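Putative fumarylacetoacetate hydrolase family protein (Yersinia pestis, PDB 3S52) is of unknown function but is a putative member of the fumarylacetoacetate hydrolase family, whose C-terminal domain makes up most of its chain. Local coordinates at residues V70-V78 with L150-Q160; L84-A93 with I172-T183. All coordinates share one frame; numbering follows the deposited sequence.

Interaction 1 of 2, residues V70-V78 with L150-Q160; sequences VHHEIELAV and LSLTINGEIRQ
The imidazole of His72 has Leu152 CD2 over one face, 3.5 Å from the ring centroid and displaced toward the rim in a CH-pi contact, while Gln160 and Arg159 meet its edge close to the ring plane. The ring lies where strand 70-80 of the mixed sheet packs on a beta hairpin, strands 149-154 and 157-163 of the four-stranded antiparallel sheet, joined by a type I' turn from Ile154 to Glu157. Placing CG between the backbone N and carbonyl carbon (chi1 55°) sends the ring toward the hairpin. Arg159 and Gln160 both face Leu152 in a classic beta bulge, which brings two successive side chains to the same ring. The Arg159 guanidinium, bent round at chi2 and chi3, has Ile154 CD1 over one face, sets its plane 60° from the imidazole, and gives NH2 to the carbonyl oxygen of Pro200.

Further along, Ile74 directs CD1 into the hairpin backbone, 3.3 Å from Ser151 O, and rests on Leu150 CB at 4.0 Å. Leu150 in turn sets both methyls against the peptide link between Glu75 and Leu76, CD1 lying 3.9 Å from Leu76 N. Glu73 and Glu75 leave the strand on the side away from the hairpin; Glu73 forms a salt bridge with Lys125, and Glu75 OE1 accepts from the backbone N of Gly193.

Gln160 NE2 donates to Thr194 OG1. The buried amide joins the two sheets through OE1, which accepts from His72 ND1 at 3.0 Å and from Ile74 N at 3.0 Å, the two donors approaching from opposite faces of the amide plane.

Interaction 2 of 2, residues L84-A93 with I172-T183; sequences LKQASEDRVA and IPLISYMSRFFT
Ile172, Ser179 and Val92 have the largest shares of the buried surface. Ile172 turns CG2 against the first turn of helix 89-93, 3.4 Å from Glu89 CB and equally near Glu89 O, and its CD1 reaches Ala93 CB. The Glu89 chain runs out extended across it at about a right angle, and its OE2 comes against Pro173 CB.

Val92 fits its two methyls against the next turn of the partner helix: CG1 meets Ile175 CB at 3.8 Å, and CG2 lies 3.7 Å from Ser176 N. Leu84 CD1 adds to this apolar patch, touching Ile175 CG2. Helix 171-181 also packs on the mixed sheet, Met178 on Val23, Val25, Leu46 and Val190. The short helical segments 89-93 and 172-181 cross at 105°, with Ser88 as N-cap of the first, its OG accepting from Arg91 N.

Ser179 holds the loop that leads into this cap. With OG between its backbone N and carbonyl carbon (chi1 77°), the hydroxyl donates to Ser176 O in its own helix and accepts from Ala87 N at 2.9 Å. The carbonyl O of Ser179 takes Gln86 N at 2.8 Å, the donor standing well above the carbonyl plane. One turn earlier, Ser176 OG donates to Ala87 O at 2.7 Å, nearly in line with the C=O bond, and a water bridges that same oxygen to Ser176 O.

Overall arrangement
The centres of interactions 1 and 2 lie about 27 Å apart, on opposite sides of the chain's centre, yet the chain ties them directly: strand 70-80 is followed by helix 89-95, and strand 157-163 by helix 171-181. They touch where Val78 CG1 packs 4.0 Å from Ile175 CD1. Interaction 1 is buried and joins two sheets within one subunit; the nearest atoms of the Glu73 side chain and a bound sulfate ion, probably from crystallisation, are about 4 Å apart. Interaction 2 is partly buried and borders the dimer interface, where Lys85 forms a salt bridge with Asp128 of the second subunit and Thr183 OG1 hydrogen-bonds to that same carboxylate.

Interaction 1 of 2, residues V70-V78 with L150-Q160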
loop_
_atom_site.group_PDB
_atom_site.type_symbol
_atom_site.label_atom_id
_atom_site.label_comp_id
_atom_site.label_asym_id
_atom_site.label_seq_id
_atom_site.Cartn_x
_atom_site.Cartn_y
_atom_site.Cartn_z
ATOM N N VAL A 70 19.076 -3.495 5.686
ATOM C CA VAL A 70 17.722 -3.789 6.111
ATOM C C VAL A 70 17.647 -3.725 7.640
ATOM O O VAL A 70 18.384 -4.434 8.337
ATOM C CB VAL A 70 17.306 -5.192 5.607
ATOM C CG1 VAL A 70 15.913 -5.542 6.068
ATOM C CG2 VAL A 70 17.401 -5.255 4.087
ATOM N N HIS A 71 16.759 -2.873 8.154
ATOM C CA HIS A 71 16.612 -2.676 9.597
ATOM C C HIS A 71 15.364 -3.350 10.180
ATOM O O HIS A 71 14.292 -3.311 9.579
ATOM C CB HIS A 71 16.553 -1.174 9.920
ATOM C CG HIS A 71 17.877 -0.478 9.835
ATOM N ND1 HIS A 71 18.831 -0.801 8.892
ATOM C CD2 HIS A 71 18.401 0.531 10.571
ATOM C CE1 HIS A 71 19.889 -0.025 9.057
ATOM N NE2 HIS A 71 19.655 0.789 10.071
ATOM N N HIS A 72 15.502 -3.947 11.360
ATOM C CA HIS A 72 14.355 -4.505 12.066
ATOM C C HIS A 72 13.551 -3.389 12.774
ATOM O O HIS A 72 14.138 -2.443 13.307
ATOM C CB HIS A 72 14.823 -5.556 13.084
ATOM C CG HIS A 72 15.846 -5.047 14.058
ATOM N ND1 HIS A 72 15.520 -4.259 15.143
ATOM C CD2 HIS A 72 17.192 -5.214 14.109
ATOM C CE1 HIS A 72 16.619 -3.957 15.815
ATOM N NE2 HIS A 72 17.648 -4.524 15.209
ATOM N N GLU A 73 12.217 -3.454 12.720
ATOM C CA GLU A 73 11.415 -2.640 13.623
ATOM C C GLU A 73 10.308 -3.493 14.223
ATOM O O GLU A 73 9.272 -3.690 13.585
ATOM C CB GLU A 73 10.795 -1.473 12.840
ATOM C CG GLU A 73 11.784 -0.803 11.907
ATOM C CD GLU A 73 11.264 0.507 11.339
ATOM O OE1 GLU A 73 10.027 0.653 11.203
ATOM O OE2 GLU A 73 12.105 1.386 11.037
ATOM N N ILE A 74 10.465 -3.893 15.480
ATOM C CA ILE A 74 9.482 -4.774 16.113
ATOM C C ILE A 74 8.238 -3.952 16.477
ATOM O O ILE A 74 8.352 -2.773 16.833
ATOM C CB ILE A 74 10.062 -5.507 17.360
ATOM C CG1 ILE A 74 9.108 -6.605 17.830
ATOM C CG2 ILE A 74 10.314 -4.538 18.493
ATOM C CD1 ILE A 74 9.612 -7.380 19.047
ATOM N N GLU A 75 7.059 -4.558 16.339
ATOM C CA GLU A 75 5.800 -3.838 16.524
ATOM C C GLU A 75 4.688 -4.774 16.933
ATOM O O GLU A 75 4.668 -5.940 16.531
ATOM C CB GLU A 75 5.388 -3.099 15.222
ATOM C CG GLU A 75 6.528 -2.284 14.585
ATOM C CD GLU A 75 6.066 -1.214 13.603
ATOM O OE1 GLU A 75 4.844 -0.995 13.485
ATOM O OE2 GLU A 75 6.938 -0.580 12.950
ATOM N N LEU A 76 3.759 -4.248 17.723
ATOM C CA LEU A 76 2.525 -4.958 18.036
ATOM C C LEU A 76 1.633 -4.935 16.794
ATOM O O LEU A 76 1.415 -3.869 16.197
ATOM C CB LEU A 76 1.804 -4.289 19.218
ATOM C CG LEU A 76 0.460 -4.946 19.533
ATOM C CD1 LEU A 76 0.678 -6.288 20.195
ATOM C CD2 LEU A 76 -0.409 -4.041 20.412
ATOM N N ALA A 77 1.156 -6.108 16.379
ATOM C CA ALA A 77 0.235 -6.185 15.237
ATOM C C ALA A 77 -1.172 -6.502 15.746
ATOM O O ALA A 77 -1.337 -7.326 16.637
ATOM C CB ALA A 77 0.689 -7.270 14.247
ATOM N N VAL A 78 -2.173 -5.851 15.168
ATOM C CA VAL A 78 -3.558 -6.019 15.578
ATOM C C VAL A 78 -4.333 -6.563 14.384
ATOM O O VAL A 78 -4.236 -6.025 13.283
ATOM C CB VAL A 78 -4.158 -4.668 15.991
ATOM C CG1 VAL A 78 -5.591 -4.821 16.445
ATOM C CG2 VAL A 78 -3.296 -4.014 17.067
ATOM N N LEU A 150 7.264 -5.902 24.226
ATOM C CA LEU A 150 7.850 -6.378 22.983
ATOM C C LEU A 150 9.357 -6.410 23.159
ATOM O O LEU A 150 9.941 -5.443 23.634
ATOM C CB LEU A 150 7.556 -5.385 21.856
ATOM C CG LEU A 150 6.128 -5.007 21.504
ATOM C CD1 LEU A 150 6.108 -3.693 20.749
ATOM C CD2 LEU A 150 5.506 -6.111 20.683
ATOM N N SER A 151 9.996 -7.495 22.743
ATOM C CA SER A 151 11.441 -7.563 22.835
ATOM C C SER A 151 12.004 -8.293 21.633
ATOM O O SER A 151 11.402 -9.234 21.115
ATOM C CB SER A 151 11.882 -8.232 24.134
ATOM O OG SER A 151 11.422 -9.563 24.184
ATOM N N LEU A 152 13.154 -7.830 21.169
ATOM C CA LEU A 152 13.801 -8.454 20.036
ATOM C C LEU A 152 15.224 -8.642 20.454
ATOM O O LEU A 152 15.871 -7.684 20.850
ATOM C CB LEU A 152 13.759 -7.542 18.812
ATOM C CG LEU A 152 14.608 -8.012 17.628
ATOM C CD1 LEU A 152 14.116 -9.386 17.152
ATOM C CD2 LEU A 152 14.564 -7.006 16.490
ATOM N N THR A 153 15.679 -9.888 20.399
ATOM C CA THR A 153 17.047 -10.255 20.717
ATOM C C THR A 153 17.666 -10.762 19.422
ATOM O O THR A 153 17.072 -11.581 18.729
ATOM C CB THR A 153 17.080 -11.381 21.775
ATOM O OG1 THR A 153 16.536 -10.893 23.008
ATOM C CG2 THR A 153 18.477 -11.854 22.024
ATOM N N ILE A 154 18.836 -10.239 19.075
ATOM C CA ILE A 154 19.542 -10.689 17.889
ATOM C C ILE A 154 20.927 -11.184 18.285
ATOM O O ILE A 154 21.704 -10.448 18.906
ATOM C CB ILE A 154 19.638 -9.570 16.839
ATOM C CG1 ILE A 154 18.248 -9.249 16.288
ATOM C CG2 ILE A 154 20.533 -9.980 15.687
ATOM C CD1 ILE A 154 18.266 -8.205 15.199
ATOM N N ASN A 155 21.206 -12.438 17.943
ATOM C CA ASN A 155 22.448 -13.114 18.315
ATOM C C ASN A 155 22.723 -12.967 19.804
ATOM O O ASN A 155 23.833 -12.630 20.213
ATOM C CB ASN A 155 23.643 -12.602 17.487
ATOM C CG ASN A 155 23.402 -12.686 15.987
ATOM O OD1 ASN A 155 22.751 -13.614 15.489
ATOM N ND2 ASN A 155 23.941 -11.718 15.255
ATOM N N GLY A 156 21.698 -13.212 20.614
ATOM C CA GLY A 156 21.849 -13.202 22.062
ATOM C C GLY A 156 21.920 -11.833 22.718
ATOM O O GLY A 156 22.061 -11.737 23.936
ATOM N N GLU A 157 21.815 -10.771 21.920
ATOM C CA GLU A 157 21.898 -9.408 22.441
ATOM C C GLU A 157 20.570 -8.667 22.280
ATOM O O GLU A 157 19.998 -8.627 21.189
ATOM C CB GLU A 157 22.986 -8.634 21.697
ATOM C CG GLU A 157 23.044 -7.170 22.084
ATOM C CD GLU A 157 23.859 -6.328 21.116
ATOM O OE1 GLU A 157 24.665 -6.896 20.350
ATOM O OE2 GLU A 157 23.686 -5.091 21.120
ATOM N N ILE A 158 20.083 -8.062 23.351
ATOM C CA ILE A 158 18.814 -7.343 23.265
ATOM C C ILE A 158 18.980 -6.134 22.369
ATOM O O ILE A 158 19.881 -5.331 22.564
ATOM C CB ILE A 158 18.367 -6.827 24.619
ATOM C CG1 ILE A 158 17.932 -7.993 25.498
ATOM C CG2 ILE A 158 17.229 -5.805 24.445
ATOM C CD1 ILE A 158 17.728 -7.604 26.934
ATOM N N ARG A 159 18.091 -6.007 21.398
ATOM C CA ARG A 159 18.136 -4.940 20.396
ATOM C C ARG A 159 17.008 -3.932 20.615
ATOM O O ARG A 159 17.225 -2.717 20.586
ATOM C CB ARG A 159 18.144 -5.522 18.983
ATOM C CG ARG A 159 19.416 -6.335 18.730
ATOM C CD ARG A 159 20.587 -5.415 18.463
ATOM N NE ARG A 159 20.399 -4.808 17.154
ATOM C CZ ARG A 159 20.922 -5.278 16.024
ATOM N NH1 ARG A 159 21.716 -6.353 16.043
ATOM N NH2 ARG A 159 20.659 -4.657 14.877
ATOM N N GLN A 160 15.785 -4.439 20.698
ATOM C CA GLN A 160 14.665 -3.611 21.123
ATOM C C GLN A 160 13.942 -4.255 22.300
ATOM O O GLN A 160 13.810 -5.481 22.363
ATOM C CB GLN A 160 13.705 -3.382 19.962
ATOM C CG GLN A 160 14.375 -2.836 18.707
ATOM C CD GLN A 160 13.366 -2.515 17.634
ATOM O OE1 GLN A 160 13.189 -3.276 16.686
ATOM N NE2 GLN A 160 12.683 -1.388 17.785
#

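Interaction 2 of 2, residues L84-A93 with I172-T183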
loop_
_atom_site.group_PDB
_atom_site.type_symbol
_atom_site.label_atom_id
_atom_site.label_comp_id
_atom_site.label_asym_id
_atom_site.label_seq_id
_atom_site.Cartn_x
_atom_site.Cartn_y
_atom_site.Cartn_z
ATOM N N LEU A 84 -14.089 -1.953 9.263
ATOM C CA LEU A 84 -14.186 -0.630 9.871
ATOM C C LEU A 84 -14.026 0.462 8.824
ATOM O O LEU A 84 -13.053 0.460 8.057
ATOM C CB LEU A 84 -13.108 -0.466 10.931
ATOM C CG LEU A 84 -13.186 -1.420 12.111
ATOM C CD1 LEU A 84 -11.835 -1.475 12.839
ATOM C CD2 LEU A 84 -14.327 -1.008 13.056
ATOM N N LYS A 85 -14.991 1.378 8.770
ATOM C CA LYS A 85 -14.870 2.551 7.906
ATOM C C LYS A 85 -15.407 3.766 8.659
ATOM O O LYS A 85 -16.555 3.759 9.092
ATOM C CB LYS A 85 -15.643 2.346 6.607
ATOM C CG LYS A 85 -15.550 3.533 5.649
ATOM C CD LYS A 85 -16.397 3.312 4.403
ATOM C CE LYS A 85 -16.467 4.573 3.536
ATOM N NZ LYS A 85 -15.114 5.015 3.064
ATOM N N GLN A 86 -14.576 4.792 8.829
ATOM C CA GLN A 86 -14.983 5.966 9.600
ATOM C C GLN A 86 -15.586 5.520 10.922
ATOM O O GLN A 86 -16.677 5.942 11.284
ATOM C CB GLN A 86 -16.000 6.798 8.811
ATOM C CG GLN A 86 -15.411 7.456 7.555
ATOM C CD GLN A 86 -16.483 8.007 6.627
ATOM O OE1 GLN A 86 -17.677 7.839 6.872
ATOM N NE2 GLN A 86 -16.059 8.663 5.550
ATOM N N ALA A 87 -14.873 4.656 11.636
ATOM C CA ALA A 87 -15.429 4.003 12.812
ATOM C C ALA A 87 -15.118 4.764 14.098
ATOM O O ALA A 87 -14.040 5.331 14.246
ATOM C CB ALA A 87 -14.909 2.580 12.911
ATOM N N SER A 88 -16.073 4.764 15.019
ATOM C CA SER A 88 -15.887 5.351 16.337
ATOM C C SER A 88 -14.937 4.486 17.149
ATOM O O SER A 88 -14.703 3.322 16.822
ATOM C CB SER A 88 -17.220 5.447 17.075
ATOM O OG SER A 88 -17.640 4.151 17.479
ATOM N N GLU A 89 -14.384 5.056 18.213
ATOM C CA GLU A 89 -13.475 4.306 19.063
ATOM C C GLU A 89 -14.137 3.050 19.615
ATOM O O GLU A 89 -13.516 2.001 19.670
ATOM C CB GLU A 89 -12.924 5.185 20.184
ATOM C CG GLU A 89 -11.895 6.194 19.694
ATOM C CD GLU A 89 -11.330 7.043 20.816
ATOM O OE1 GLU A 89 -11.636 6.759 21.995
ATOM O OE2 GLU A 89 -10.582 7.999 20.521
ATOM N N ASP A 90 -15.407 3.145 20.001
ATOM C CA ASP A 90 -16.104 1.971 20.525
ATOM C C ASP A 90 -16.303 0.869 19.472
ATOM O O ASP A 90 -16.124 -0.317 19.760
ATOM C CB ASP A 90 -17.461 2.384 21.099
ATOM N N ARG A 91 -16.643 1.253 18.250
ATOM C CA ARG A 91 -16.777 0.265 17.195
ATOM C C ARG A 91 -15.430 -0.412 16.923
ATOM O O ARG A 91 -15.366 -1.626 16.702
ATOM C CB ARG A 91 -17.337 0.903 15.930
ATOM C CG ARG A 91 -17.570 -0.096 14.796
ATOM C CD ARG A 91 -18.037 0.601 13.524
ATOM N NE ARG A 91 -19.282 1.324 13.753
ATOM C CZ ARG A 91 -20.483 0.753 13.751
ATOM N NH1 ARG A 91 -21.576 1.479 13.970
ATOM N NH2 ARG A 91 -20.590 -0.552 13.530
ATOM N N VAL A 92 -14.356 0.373 16.956
ATOM C CA VAL A 92 -13.005 -0.166 16.769
ATOM C C VAL A 92 -12.690 -1.190 17.846
ATOM O O VAL A 92 -12.288 -2.315 17.547
ATOM C CB VAL A 92 -11.908 0.946 16.770
ATOM C CG1 VAL A 92 -10.528 0.348 17.067
ATOM C CG2 VAL A 92 -11.905 1.693 15.428
ATOM N N ALA A 93 -12.884 -0.806 19.101
ATOM C CA ALA A 93 -12.644 -1.733 20.204
ATOM C C ALA A 93 -13.308 -3.107 19.971
ATOM O O ALA A 93 -12.696 -4.139 20.231
ATOM C CB ALA A 93 -13.120 -1.121 21.525
ATOM N N ILE A 172 -6.619 2.182 19.924
ATOM C CA ILE A 172 -7.991 2.443 19.497
ATOM C C ILE A 172 -8.179 3.746 18.695
ATOM O O ILE A 172 -8.640 3.706 17.560
ATOM C CB ILE A 172 -8.974 2.317 20.679
ATOM C CG1 ILE A 172 -9.154 0.830 21.007
ATOM C CG2 ILE A 172 -10.311 2.944 20.341
ATOM C CD1 ILE A 172 -9.421 0.566 22.464
ATOM N N PRO A 173 -7.807 4.901 19.271
ATOM C CA PRO A 173 -7.862 6.117 18.450
ATOM C C PRO A 173 -7.028 6.022 17.166
ATOM O O PRO A 173 -7.368 6.657 16.162
ATOM C CB PRO A 173 -7.291 7.209 19.371
ATOM C CG PRO A 173 -6.634 6.459 20.544
ATOM C CD PRO A 173 -7.401 5.170 20.666
ATOM N N LEU A 174 -5.942 5.258 17.185
ATOM C CA LEU A 174 -5.128 5.134 15.974
ATOM C C LEU A 174 -5.943 4.443 14.877
ATOM O O LEU A 174 -6.038 4.912 13.734
ATOM C CB LEU A 174 -3.841 4.338 16.252
ATOM C CG LEU A 174 -2.916 4.077 15.051
ATOM C CD1 LEU A 174 -2.290 5.352 14.538
ATOM C CD2 LEU A 174 -1.822 3.076 15.439
ATOM N N ILE A 175 -6.546 3.323 15.236
ATOM C CA ILE A 175 -7.280 2.547 14.260
ATOM C C ILE A 175 -8.505 3.327 13.812
ATOM O O ILE A 175 -8.881 3.298 12.645
ATOM C CB ILE A 175 -7.654 1.156 14.790
ATOM C CG1 ILE A 175 -6.387 0.333 15.026
ATOM C CG2 ILE A 175 -8.552 0.439 13.797
ATOM C CD1 ILE A 175 -6.663 -1.071 15.582
ATOM N N SER A 176 -9.113 4.054 14.740
ATOM C CA SER A 176 -10.232 4.904 14.389
ATOM C C SER A 176 -9.775 5.898 13.330
ATOM O O SER A 176 -10.399 6.047 12.278
ATOM C CB SER A 176 -10.757 5.626 15.632
ATOM O OG SER A 176 -11.811 6.501 15.298
ATOM N N TYR A 177 -8.662 6.562 13.604
ATOM C CA TYR A 177 -8.089 7.507 12.653
ATOM C C TYR A 177 -7.818 6.890 11.268
ATOM O O TYR A 177 -8.256 7.441 10.243
ATOM C CB TYR A 177 -6.822 8.146 13.233
ATOM C CG TYR A 177 -6.148 9.109 12.285
ATOM C CD1 TYR A 177 -6.716 10.346 11.987
ATOM C CD2 TYR A 177 -4.955 8.774 11.670
ATOM C CE1 TYR A 177 -6.095 11.231 11.100
ATOM C CE2 TYR A 177 -4.321 9.649 10.793
ATOM C CZ TYR A 177 -4.892 10.872 10.510
ATOM O OH TYR A 177 -4.246 11.723 9.627
HETATM N N MSE A 178 -7.121 5.754 11.234
HETATM C CA MSE A 178 -6.821 5.066 9.965
HETATM C C MSE A 178 -8.086 4.813 9.147
HETATM O O MSE A 178 -8.095 4.944 7.927
HETATM C CB MSE A 178 -6.126 3.718 10.206
HETATM C CG MSE A 178 -4.746 3.805 10.820
HETATM SE SE MSE A 178 -4.141 2.023 11.449
HETATM C CE MSE A 178 -2.224 2.481 11.746
ATOM N N SER A 179 -9.155 4.436 9.822
ATOM C CA SER A 179 -10.398 4.081 9.127
ATOM C C SER A 179 -11.065 5.300 8.477
ATOM O O SER A 179 -12.012 5.135 7.723
ATOM C CB SER A 179 -11.389 3.413 10.088
ATOM O OG SER A 179 -12.026 4.384 10.922
ATOM N N ARG A 180 -10.593 6.517 8.771
ATOM C CA ARG A 180 -11.135 7.702 8.102
ATOM C C ARG A 180 -10.649 7.736 6.664
ATOM O O ARG A 180 -11.311 8.267 5.790
ATOM C CB ARG A 180 -10.700 8.992 8.794
ATOM C CG ARG A 180 -11.306 9.229 10.179
ATOM C CD ARG A 180 -10.824 10.578 10.736
ATOM N NE ARG A 180 -11.167 11.671 9.828
ATOM C CZ ARG A 180 -10.524 12.831 9.765
ATOM N NH1 ARG A 180 -9.481 13.067 10.554
ATOM N NH2 ARG A 180 -10.923 13.754 8.901
ATOM N N PHE A 181 -9.477 7.159 6.438
ATOM C CA PHE A 181 -8.840 7.121 5.120
ATOM C C PHE A 181 -9.085 5.792 4.418
ATOM O O PHE A 181 -9.415 5.766 3.231
ATOM C CB PHE A 181 -7.335 7.441 5.194
ATOM C CG PHE A 181 -7.051 8.864 5.577
ATOM C CD1 PHE A 181 -6.884 9.843 4.594
ATOM C CD2 PHE A 181 -6.986 9.236 6.914
ATOM C CE1 PHE A 181 -6.629 11.159 4.939
ATOM C CE2 PHE A 181 -6.733 10.543 7.273
ATOM C CZ PHE A 181 -6.556 11.516 6.284
ATOM N N PHE A 182 -8.776 4.700 5.120
ATOM C CA PHE A 182 -8.834 3.362 4.538
ATOM C C PHE A 182 -9.886 2.474 5.201
ATOM O O PHE A 182 -9.939 2.359 6.423
ATOM C CB PHE A 182 -7.452 2.711 4.621
ATOM C CG PHE A 182 -6.323 3.683 4.384
ATOM C CD1 PHE A 182 -6.121 4.235 3.127
ATOM C CD2 PHE A 182 -5.477 4.051 5.409
ATOM C CE1 PHE A 182 -5.093 5.130 2.901
ATOM C CE2 PHE A 182 -4.445 4.948 5.183
ATOM C CZ PHE A 182 -4.267 5.492 3.931
ATOM N N THR A 183 -10.756 1.879 4.396
ATOM C CA THR A 183 -11.624 0.839 4.937
ATOM C C THR A 183 -10.716 -0.297 5.396
ATOM O O THR A 183 -9.868 -0.773 4.638
ATOM C CB THR A 183 -12.623 0.321 3.883
ATOM O OG1 THR A 183 -13.636 1.312 3.664
ATOM C CG2 THR A 183 -13.285 -0.992 4.354
HETATM O O HOH W 1 -13.357 10.010 5.790
HETATM O O HOH W 2 -13.074 7.192 12.546
#